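Local coordinates for endoglucanase (Thermotoga maritima, PDB 2FVG), which probably acts as an aminopeptidase of the M42 family that uses two divalent metal ions per subunit, despite its name, at residues Pro92-Gln97 and His308-Ile313. Sequence-based numbering, arbitrary orientation.
Sequences PGKVVQ and HSPNSI. With EDO (1,2-ethanediol), chain C.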
loop_
_atom_site.group_PDB
_atom_site.type_symbol
_atom_site.label_atom_id
_atom_site.label_comp_id
_atom_site.label_asym_id
_atom_site.label_seq_id
_atom_site.Cartn_x
_atom_site.Cartn_y
_atom_site.Cartn_z
ATOM N N PRO A 92 -4.652 -20.048 -12.138
ATOM C CA PRO A 92 -4.707 -21.474 -11.799
ATOM C C PRO A 92 -3.597 -21.907 -10.836
ATOM O O PRO A 92 -2.428 -21.555 -11.032
ATOM C CB PRO A 92 -4.567 -22.153 -13.155
ATOM C CG PRO A 92 -5.219 -21.203 -14.083
ATOM C CD PRO A 92 -4.791 -19.842 -13.592
ATOM N N GLY A 93 -3.985 -22.628 -9.785
ATOM C CA GLY A 93 -3.044 -23.102 -8.762
ATOM C C GLY A 93 -2.731 -22.137 -7.622
ATOM O O GLY A 93 -2.051 -22.515 -6.671
ATOM N N LYS A 94 -3.205 -20.894 -7.710
ATOM C CA LYS A 94 -2.961 -19.897 -6.650
ATOM C C LYS A 94 -3.796 -20.148 -5.402
ATOM O O LYS A 94 -4.969 -20.515 -5.504
ATOM C CB LYS A 94 -3.205 -18.470 -7.144
ATOM C CG LYS A 94 -1.961 -17.657 -7.507
ATOM C CD LYS A 94 -1.074 -18.319 -8.511
ATOM C CE LYS A 94 0.129 -17.443 -8.796
ATOM N NZ LYS A 94 1.001 -18.085 -9.814
ATOM N N VAL A 95 -3.182 -19.957 -4.230
ATOM C CA VAL A 95 -3.893 -20.132 -2.954
ATOM C C VAL A 95 -4.496 -18.805 -2.502
ATOM O O VAL A 95 -3.827 -17.748 -2.494
ATOM C CB VAL A 95 -3.007 -20.721 -1.828
ATOM C CG1 VAL A 95 -3.862 -21.081 -0.617
ATOM C CG2 VAL A 95 -2.287 -21.972 -2.310
ATOM N N VAL A 96 -5.749 -18.874 -2.081
ATOM C CA VAL A 96 -6.488 -17.699 -1.682
ATOM C C VAL A 96 -7.205 -18.001 -0.392
ATOM O O VAL A 96 -7.223 -19.156 0.049
ATOM C CB VAL A 96 -7.539 -17.326 -2.739
ATOM C CG1 VAL A 96 -6.880 -16.776 -4.008
ATOM C CG2 VAL A 96 -8.440 -18.517 -3.054
ATOM N N GLN A 97 -7.803 -16.986 0.216
ATOM C CA GLN A 97 -8.544 -17.230 1.445
ATOM C C GLN A 97 -9.785 -16.373 1.557
ATOM O O GLN A 97 -9.817 -15.265 1.040
ATOM C CB GLN A 97 -7.685 -16.984 2.672
ATOM C CG GLN A 97 -7.454 -15.525 2.959
ATOM C CD GLN A 97 -7.506 -15.238 4.445
ATOM O OE1 GLN A 97 -8.461 -14.617 4.937
ATOM N NE2 GLN A 97 -6.524 -15.737 5.178
ATOM N N HIS A 308 6.999 -13.864 -8.145
ATOM C CA HIS A 308 5.969 -14.724 -8.694
ATOM C C HIS A 308 4.654 -14.159 -8.195
ATOM O O HIS A 308 4.170 -14.561 -7.140
ATOM C CB HIS A 308 6.178 -16.191 -8.282
ATOM N N SER A 309 4.097 -13.203 -8.943
ATOM C CA SER A 309 2.822 -12.541 -8.578
ATOM C C SER A 309 1.910 -13.595 -7.920
ATOM O O SER A 309 1.697 -14.661 -8.506
ATOM C CB SER A 309 2.172 -11.893 -9.812
ATOM O OG SER A 309 1.259 -10.861 -9.456
ATOM N N PRO A 310 1.317 -13.291 -6.738
ATOM C CA PRO A 310 1.179 -12.063 -5.929
ATOM C C PRO A 310 2.433 -11.482 -5.285
ATOM O O PRO A 310 2.429 -10.325 -4.889
ATOM C CB PRO A 310 0.223 -12.499 -4.815
ATOM C CG PRO A 310 0.543 -13.948 -4.607
ATOM C CD PRO A 310 0.823 -14.474 -5.996
ATOM N N ASN A 311 3.499 -12.253 -5.188
ATOM C CA ASN A 311 4.695 -11.766 -4.497
ATOM C C ASN A 311 5.620 -10.803 -5.217
ATOM O O ASN A 311 5.772 -10.847 -6.442
ATOM C CB ASN A 311 5.508 -12.955 -4.011
ATOM C CG ASN A 311 4.787 -13.722 -2.956
ATOM O OD1 ASN A 311 4.032 -13.143 -2.177
ATOM N ND2 ASN A 311 4.998 -15.029 -2.915
ATOM N N SER A 312 6.235 -9.933 -4.430
ATOM C CA SER A 312 7.273 -9.061 -4.932
ATOM C C SER A 312 8.354 -8.956 -3.871
ATOM O O SER A 312 8.210 -9.513 -2.780
ATOM C CB SER A 312 6.740 -7.695 -5.358
ATOM O OG SER A 312 6.277 -6.973 -4.254
ATOM N N ILE A 313 9.422 -8.227 -4.189
ATOM C CA ILE A 313 10.592 -8.127 -3.335
ATOM C C ILE A 313 10.917 -6.689 -3.034
ATOM O O ILE A 313 10.883 -5.860 -3.933
ATOM C CB ILE A 313 11.818 -8.704 -4.103
ATOM C CG1 ILE A 313 11.477 -10.060 -4.765
ATOM C CG2 ILE A 313 13.063 -8.812 -3.217
ATOM C CD1 ILE A 313 12.411 -10.440 -5.885
HETATM C C1 EDO C . -1.296 -8.374 -3.360
HETATM O O1 EDO C . -2.547 -8.999 -3.624
HETATM C C2 EDO C . -0.342 -8.713 -4.499
HETATM O O2 EDO C . 1.004 -8.446 -4.097
#
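K94 reaches across to S309 and P310 where the six-stranded antiparallel sheet meets the metal-binding domain of this M42-type fold. The touch is made by the end of the lysine chain. CE, the methylene next to the ammonium, makes a C-H···O-type approach to the carbonyl O of S309, at 3.2 Å. NZ is 3.7 Å from O of S309, too long for a hydrogen bond, though some electrostatic attraction is likely. The same CE packs against the proline ring, 4.1 Å from CD of P310. The lysine chain bends at chi2 (55°) and then runs straight out to NZ. NZ gives a weak hydrogen bond to the backbone O of I90, which also touches S309, while F150 of strand 147-150 touches the side chains of both K94 and P310. G93 and K94 are hydrogen-bonded to the backbone of I105 in strand 101-107, which ties the lysine to the sheet. The contact is small and lies near the surface. H308 is a predicted ligand of the second metal; its ring is not modelled. In 308-313, the peptide bond before P310 is cis. H308-N311 form a type VIa beta turn, closed by a hydrogen bond from N of N311 to O of H308 (3.1 Å).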